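PDB 4B6X: avirulence protein from Pseudomonas syringae, which is a type III secreted effector whose C-terminal domain, cut free inside the plant cell, probably takes part in triggering plant immunity. Local coordinates for residues L27-L41 and L64-F78. Numbering follows the deposited sequence.
Sequences LRQEIEDKQLMVNNL and LRHARADLADLQRRF
Leu64 opens the contact by sending CD1 between Val38 and Leu41; Leu64 CD1 lies 4.0 Å from Leu41 CB. Leu64 also touches Thr42 and Leu45, so the packing runs on along helix 25-50. One turn later the Ala67 methyl meets Val38 CG2 at 3.8 Å, and Leu41 CD1 also touches it. Val38 is a knob among Leu64, Ala67, Arg68 and Leu71. Asp70 borders the seam. Its CB packs on the bent chain of Lys34, while the charged ends stay apart, with Lys34 NZ 4.2 Å from Asp70 OD2. A water joins them, accepting from the ammonium and donating to the carboxylate. Leu71 has CG anti to its own N (chi1 -179°), which carries its methyls in among Ile31, Lys34, Gln35 and Val38. Leu71 CD2 lies 3.4 Å from Gln35 OE1. Leu74 fills the next hole, formed by Leu27, Glu30, Ile31 and Lys34. Leu74 CD2 meets Leu27 CD1 at 3.6 Å, and the Glu30 carboxylate lies against both Leu74 methyls. Beyond it, a water bonded to Glu30 OE1 reaches Arg77 only weakly. Phe78 completes the row. Ile31 CD1 is 3.5 Å from Phe78 CB. Leu27 CD2 lies near the ring plane, at the edge by CB. Arg28 NH1 is at the edge by CZ, 3.7 Å from Phe78 CZ, with the guanidinium and ring planes 72° apart. The interlocked knobs and the 153° angle between helix directions mark an antiparallel coiled coil, folded back on itself as a hairpin within one chain. Apolar packing thus joins the two helices, with one firm water link at its border, Lys34 to Asp70, and a weak one from Glu30 to Arg77.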
loop_
_atom_site.group_PDB
_atom_site.type_symbol
_atom_site.label_atom_id
_atom_site.label_comp_id
_atom_site.label_asym_id
_atom_site.label_seq_id
_atom_site.Cartn_x
_atom_site.Cartn_y
_atom_site.Cartn_z
ATOM N N LEU A 27 -5.353 5.936 10.231
ATOM C CA LEU A 27 -4.559 4.813 9.718
ATOM C C LEU A 27 -5.289 3.964 8.658
ATOM O O LEU A 27 -4.677 3.538 7.635
ATOM C CB LEU A 27 -4.096 3.940 10.877
ATOM C CG LEU A 27 -3.148 2.781 10.592
ATOM C CD1 LEU A 27 -1.888 3.218 9.772
ATOM C CD2 LEU A 27 -2.724 2.093 11.965
ATOM N N ARG A 28 -6.570 3.708 8.898
ATOM C CA ARG A 28 -7.407 2.981 7.933
ATOM C C ARG A 28 -7.460 3.730 6.611
ATOM O O ARG A 28 -7.322 3.123 5.545
ATOM C CB ARG A 28 -8.849 2.757 8.439
ATOM C CG ARG A 28 -9.708 1.818 7.518
ATOM C CD ARG A 28 -11.262 2.023 7.626
ATOM N NE ARG A 28 -11.728 2.431 8.964
ATOM C CZ ARG A 28 -12.159 1.617 9.943
ATOM N NH1 ARG A 28 -12.238 0.285 9.773
ATOM N NH2 ARG A 28 -12.519 2.150 11.118
ATOM N N GLN A 29 -7.649 5.041 6.692
ATOM C CA GLN A 29 -7.718 5.889 5.522
ATOM C C GLN A 29 -6.354 5.911 4.799
ATOM O O GLN A 29 -6.310 5.863 3.574
ATOM C CB GLN A 29 -8.227 7.286 5.921
ATOM C CG GLN A 29 -8.392 8.269 4.784
ATOM C CD GLN A 29 -9.379 7.803 3.716
ATOM O OE1 GLN A 29 -10.570 7.699 3.983
ATOM N NE2 GLN A 29 -8.881 7.521 2.501
ATOM N N GLU A 30 -5.247 5.915 5.554
ATOM C CA GLU A 30 -3.906 5.845 4.960
ATOM C C GLU A 30 -3.677 4.560 4.182
ATOM O O GLU A 30 -3.033 4.543 3.114
ATOM C CB GLU A 30 -2.803 6.003 6.007
ATOM C CG GLU A 30 -1.499 6.481 5.352
ATOM C CD GLU A 30 -0.232 6.463 6.217
ATOM O OE1 GLU A 30 -0.287 6.374 7.466
ATOM O OE2 GLU A 30 0.854 6.538 5.574
ATOM N N ILE A 31 -4.173 3.471 4.747
ATOM C CA ILE A 31 -4.094 2.190 4.108
ATOM C C ILE A 31 -4.816 2.235 2.760
ATOM O O ILE A 31 -4.261 1.802 1.767
ATOM C CB ILE A 31 -4.680 1.100 4.974
ATOM C CG1 ILE A 31 -3.730 0.859 6.143
ATOM C CG2 ILE A 31 -4.958 -0.182 4.131
ATOM C CD1 ILE A 31 -4.305 -0.071 7.255
ATOM N N GLU A 32 -6.029 2.762 2.716
ATOM C CA GLU A 32 -6.718 2.870 1.426
ATOM C C GLU A 32 -5.987 3.828 0.422
ATOM O O GLU A 32 -5.927 3.549 -0.776
ATOM C CB GLU A 32 -8.156 3.338 1.616
ATOM C CG GLU A 32 -9.104 2.329 2.351
ATOM C CD GLU A 32 -9.256 0.982 1.614
ATOM O OE1 GLU A 32 -8.384 0.072 1.839
ATOM O OE2 GLU A 32 -10.218 0.863 0.794
ATOM N N ASP A 33 -5.457 4.946 0.924
ATOM C CA ASP A 33 -4.704 5.890 0.085
ATOM C C ASP A 33 -3.460 5.176 -0.467
ATOM O O ASP A 33 -3.121 5.327 -1.636
ATOM C CB ASP A 33 -4.253 7.146 0.855
ATOM C CG ASP A 33 -5.392 7.981 1.385
ATOM O OD1 ASP A 33 -6.538 7.897 0.918
ATOM O OD2 ASP A 33 -5.130 8.776 2.310
ATOM N N LYS A 34 -2.811 4.379 0.374
ATOM C CA LYS A 34 -1.615 3.662 -0.008
ATOM C C LYS A 34 -1.879 2.486 -0.947
ATOM O O LYS A 34 -1.064 2.245 -1.847
ATOM C CB LYS A 34 -0.805 3.219 1.221
ATOM C CG LYS A 34 0.577 2.608 0.845
ATOM C CD LYS A 34 1.879 3.051 1.561
ATOM C CE LYS A 34 1.915 4.308 2.364
ATOM N NZ LYS A 34 2.924 5.291 1.922
ATOM N N GLN A 35 -3.005 1.777 -0.765
ATOM C CA GLN A 35 -3.439 0.750 -1.713
ATOM C C GLN A 35 -3.720 1.365 -3.091
ATOM O O GLN A 35 -3.334 0.790 -4.094
ATOM C CB GLN A 35 -4.702 0.033 -1.201
ATOM C CG GLN A 35 -5.143 -1.217 -2.030
ATOM C CD GLN A 35 -4.123 -2.376 -2.002
ATOM O OE1 GLN A 35 -4.042 -3.100 -1.012
ATOM N NE2 GLN A 35 -3.351 -2.560 -3.108
ATOM N N LEU A 36 -4.403 2.510 -3.140
ATOM C CA LEU A 36 -4.546 3.245 -4.392
ATOM C C LEU A 36 -3.177 3.540 -5.064
ATOM O O LEU A 36 -3.009 3.295 -6.258
ATOM C CB LEU A 36 -5.340 4.534 -4.183
ATOM C CG LEU A 36 -5.682 5.367 -5.432
ATOM C CD1 LEU A 36 -6.579 4.583 -6.463
ATOM C CD2 LEU A 36 -6.385 6.710 -4.998
ATOM N N MET A 37 -2.195 4.041 -4.312
ATOM C CA MET A 37 -0.902 4.311 -4.904
ATOM C C MET A 37 -0.271 3.020 -5.428
ATOM O O MET A 37 0.288 2.983 -6.558
ATOM C CB MET A 37 0.064 4.987 -3.940
ATOM C CG MET A 37 -0.137 6.501 -3.715
ATOM S SD MET A 37 1.393 7.335 -3.013
ATOM C CE MET A 37 2.287 5.846 -2.411
ATOM N N VAL A 38 -0.367 1.953 -4.654
ATOM C CA VAL A 38 0.186 0.657 -5.084
ATOM C C VAL A 38 -0.424 0.187 -6.379
ATOM O O VAL A 38 0.274 -0.297 -7.286
ATOM C CB VAL A 38 0.009 -0.430 -4.009
ATOM C CG1 VAL A 38 0.059 -1.849 -4.633
ATOM C CG2 VAL A 38 1.056 -0.235 -2.871
ATOM N N ASN A 39 -1.732 0.350 -6.492
ATOM C CA ASN A 39 -2.426 -0.020 -7.696
ATOM C C ASN A 39 -2.045 0.851 -8.915
ATOM O O ASN A 39 -1.911 0.345 -10.037
ATOM C CB ASN A 39 -3.940 0.067 -7.454
ATOM C CG ASN A 39 -4.464 -0.981 -6.469
ATOM O OD1 ASN A 39 -3.733 -1.839 -5.978
ATOM N ND2 ASN A 39 -5.743 -0.887 -6.158
ATOM N N ASN A 40 -1.926 2.165 -8.729
ATOM C CA ASN A 40 -1.555 3.042 -9.836
ATOM C C ASN A 40 -0.145 2.726 -10.333
ATOM O O ASN A 40 0.099 2.615 -11.528
ATOM C CB ASN A 40 -1.681 4.516 -9.433
ATOM C CG ASN A 40 -3.142 4.958 -9.273
ATOM O OD1 ASN A 40 -4.034 4.413 -9.913
ATOM N ND2 ASN A 40 -3.389 5.925 -8.392
ATOM N N LEU A 41 0.769 2.503 -9.402
ATOM C CA LEU A 41 2.114 2.152 -9.746
ATOM C C LEU A 41 2.179 0.795 -10.410
ATOM O O LEU A 41 3.005 0.601 -11.288
ATOM C CB LEU A 41 3.012 2.188 -8.503
ATOM C CG LEU A 41 3.303 3.566 -7.904
ATOM C CD1 LEU A 41 3.787 3.459 -6.422
ATOM C CD2 LEU A 41 4.387 4.267 -8.777
ATOM N N LEU A 64 7.146 1.123 -6.543
ATOM C CA LEU A 64 6.183 0.100 -6.204
ATOM C C LEU A 64 6.650 -0.756 -5.026
ATOM O O LEU A 64 5.872 -1.080 -4.143
ATOM C CB LEU A 64 5.886 -0.768 -7.413
ATOM C CG LEU A 64 4.865 -1.873 -7.260
ATOM C CD1 LEU A 64 3.556 -1.310 -6.702
ATOM C CD2 LEU A 64 4.656 -2.530 -8.628
ATOM N N ARG A 65 7.917 -1.117 -4.980
ATOM C CA ARG A 65 8.372 -1.897 -3.872
ATOM C C ARG A 65 8.386 -1.090 -2.585
ATOM O O ARG A 65 8.105 -1.648 -1.528
ATOM C CB ARG A 65 9.736 -2.474 -4.121
ATOM C CG ARG A 65 10.124 -3.436 -3.017
ATOM C CD ARG A 65 11.383 -4.166 -3.335
ATOM N NE ARG A 65 11.195 -5.442 -4.035
ATOM C CZ ARG A 65 11.791 -5.809 -5.169
ATOM N NH1 ARG A 65 12.617 -4.985 -5.828
ATOM N NH2 ARG A 65 11.558 -7.025 -5.649
ATOM N N HIS A 66 8.761 0.182 -2.655
ATOM C CA HIS A 66 8.699 1.035 -1.466
ATOM C C HIS A 66 7.273 1.040 -0.912
ATOM O O HIS A 66 7.054 0.821 0.261
ATOM C CB HIS A 66 9.064 2.477 -1.796
ATOM C CG HIS A 66 10.497 2.716 -2.141
ATOM N ND1 HIS A 66 11.542 2.244 -1.378
ATOM C CD2 HIS A 66 11.054 3.522 -3.074
ATOM C CE1 HIS A 66 12.685 2.709 -1.856
ATOM N NE2 HIS A 66 12.420 3.470 -2.902
ATOM N N ALA A 67 6.312 1.255 -1.797
ATOM C CA ALA A 67 4.912 1.380 -1.431
ATOM C C ALA A 67 4.286 0.074 -0.900
ATOM O O ALA A 67 3.483 0.099 0.058
ATOM C CB ALA A 67 4.098 1.966 -2.633
ATOM N N ARG A 68 4.637 -1.058 -1.509
ATOM C CA ARG A 68 4.152 -2.344 -1.058
ATOM C C ARG A 68 4.703 -2.693 0.350
ATOM O O ARG A 68 3.972 -3.271 1.162
ATOM C CB ARG A 68 4.473 -3.439 -2.068
ATOM C CG ARG A 68 3.676 -3.322 -3.366
ATOM C CD ARG A 68 4.049 -4.417 -4.354
ATOM N NE ARG A 68 3.686 -5.709 -3.797
ATOM C CZ ARG A 68 4.428 -6.806 -3.807
ATOM N NH1 ARG A 68 5.635 -6.830 -4.353
ATOM N NH2 ARG A 68 3.958 -7.895 -3.217
ATOM N N ALA A 69 5.962 -2.372 0.625
ATOM C CA ALA A 69 6.534 -2.598 1.945
ATOM C C ALA A 69 5.862 -1.712 3.004
ATOM O O ALA A 69 5.533 -2.178 4.098
ATOM C CB ALA A 69 8.052 -2.359 1.923
ATOM N N ASP A 70 5.668 -0.436 2.667
ATOM C CA ASP A 70 5.026 0.502 3.539
ATOM C C ASP A 70 3.575 0.097 3.814
ATOM O O ASP A 70 3.102 0.194 4.932
ATOM C CB ASP A 70 5.077 1.908 2.941
ATOM C CG ASP A 70 6.483 2.510 2.934
ATOM O OD1 ASP A 70 7.375 2.040 3.705
ATOM O OD2 ASP A 70 6.692 3.486 2.171
ATOM N N LEU A 71 2.882 -0.381 2.795
ATOM C CA LEU A 71 1.511 -0.822 2.962
ATOM C C LEU A 71 1.420 -2.003 3.928
ATOM O O LEU A 71 0.537 -2.030 4.788
ATOM C CB LEU A 71 0.885 -1.217 1.606
ATOM C CG LEU A 71 -0.562 -1.693 1.590
ATOM C CD1 LEU A 71 -1.448 -0.644 2.179
ATOM C CD2 LEU A 71 -1.031 -2.125 0.131
ATOM N N ALA A 72 2.258 -3.010 3.735
ATOM C CA ALA A 72 2.221 -4.166 4.593
ATOM C C ALA A 72 2.449 -3.779 6.079
ATOM O O ALA A 72 1.796 -4.308 6.955
ATOM C CB ALA A 72 3.196 -5.193 4.119
ATOM N N ASP A 73 3.371 -2.848 6.357
ATOM C CA ASP A 73 3.553 -2.333 7.718
ATOM C C ASP A 73 2.325 -1.607 8.233
ATOM O O ASP A 73 1.912 -1.788 9.395
ATOM C CB ASP A 73 4.758 -1.402 7.785
ATOM C CG ASP A 73 6.091 -2.157 7.760
ATOM O OD1 ASP A 73 6.087 -3.400 7.848
ATOM O OD2 ASP A 73 7.152 -1.505 7.700
ATOM N N LEU A 74 1.729 -0.763 7.395
ATOM C CA LEU A 74 0.537 -0.071 7.799
ATOM C C LEU A 74 -0.568 -1.080 8.192
ATOM O O LEU A 74 -1.241 -0.925 9.210
ATOM C CB LEU A 74 0.064 0.908 6.726
ATOM C CG LEU A 74 0.871 2.182 6.433
ATOM C CD1 LEU A 74 0.138 2.993 5.375
ATOM C CD2 LEU A 74 1.079 3.020 7.662
ATOM N N GLN A 75 -0.711 -2.141 7.421
ATOM C CA GLN A 75 -1.794 -3.093 7.647
ATOM C C GLN A 75 -1.559 -3.870 8.944
ATOM O O GLN A 75 -2.511 -4.129 9.685
ATOM C CB GLN A 75 -1.929 -4.050 6.460
ATOM C CG GLN A 75 -2.440 -3.334 5.210
ATOM C CD GLN A 75 -2.469 -4.210 4.011
ATOM O OE1 GLN A 75 -1.484 -4.867 3.693
ATOM N NE2 GLN A 75 -3.590 -4.219 3.313
ATOM N N ARG A 76 -0.304 -4.237 9.210
ATOM C CA ARG A 76 0.035 -4.873 10.494
ATOM C C ARG A 76 -0.337 -4.000 11.681
ATOM O O ARG A 76 -0.895 -4.502 12.651
ATOM C CB ARG A 76 1.515 -5.269 10.579
ATOM C CG ARG A 76 1.762 -6.603 9.873
ATOM C CD ARG A 76 3.191 -7.115 10.024
ATOM N NE ARG A 76 4.138 -6.420 9.166
ATOM C CZ ARG A 76 4.441 -6.761 7.905
ATOM N NH1 ARG A 76 3.869 -7.817 7.300
ATOM N NH2 ARG A 76 5.306 -6.020 7.226
ATOM N N ARG A 77 -0.009 -2.703 11.600
ATOM C CA ARG A 77 -0.287 -1.769 12.693
ATOM C C ARG A 77 -1.759 -1.591 12.950
ATOM O O ARG A 77 -2.178 -1.418 14.111
ATOM C CB ARG A 77 0.347 -0.398 12.445
ATOM C CG ARG A 77 1.845 -0.384 12.638
ATOM C CD ARG A 77 2.489 0.821 11.940
ATOM N NE ARG A 77 1.892 2.110 12.322
ATOM C CZ ARG A 77 2.151 3.275 11.710
ATOM N NH1 ARG A 77 2.976 3.322 10.677
ATOM N NH2 ARG A 77 1.561 4.397 12.125
ATOM N N PHE A 78 -2.542 -1.634 11.866
ATOM C CA PHE A 78 -3.964 -1.456 11.958
ATOM C C PHE A 78 -4.659 -2.695 12.513
ATOM O O PHE A 78 -5.632 -2.605 13.266
ATOM C CB PHE A 78 -4.544 -1.135 10.602
ATOM C CG PHE A 78 -6.025 -0.938 10.639
ATOM C CD1 PHE A 78 -6.563 0.154 11.305
ATOM C CD2 PHE A 78 -6.878 -1.870 10.053
ATOM C CE1 PHE A 78 -7.961 0.342 11.370
ATOM C CE2 PHE A 78 -8.255 -1.692 10.082
ATOM C CZ PHE A 78 -8.805 -0.584 10.759
HETATM O O HOH W 1 1.579 6.502 9.479
HETATM O O HOH W 2 5.078 4.430 0.473
#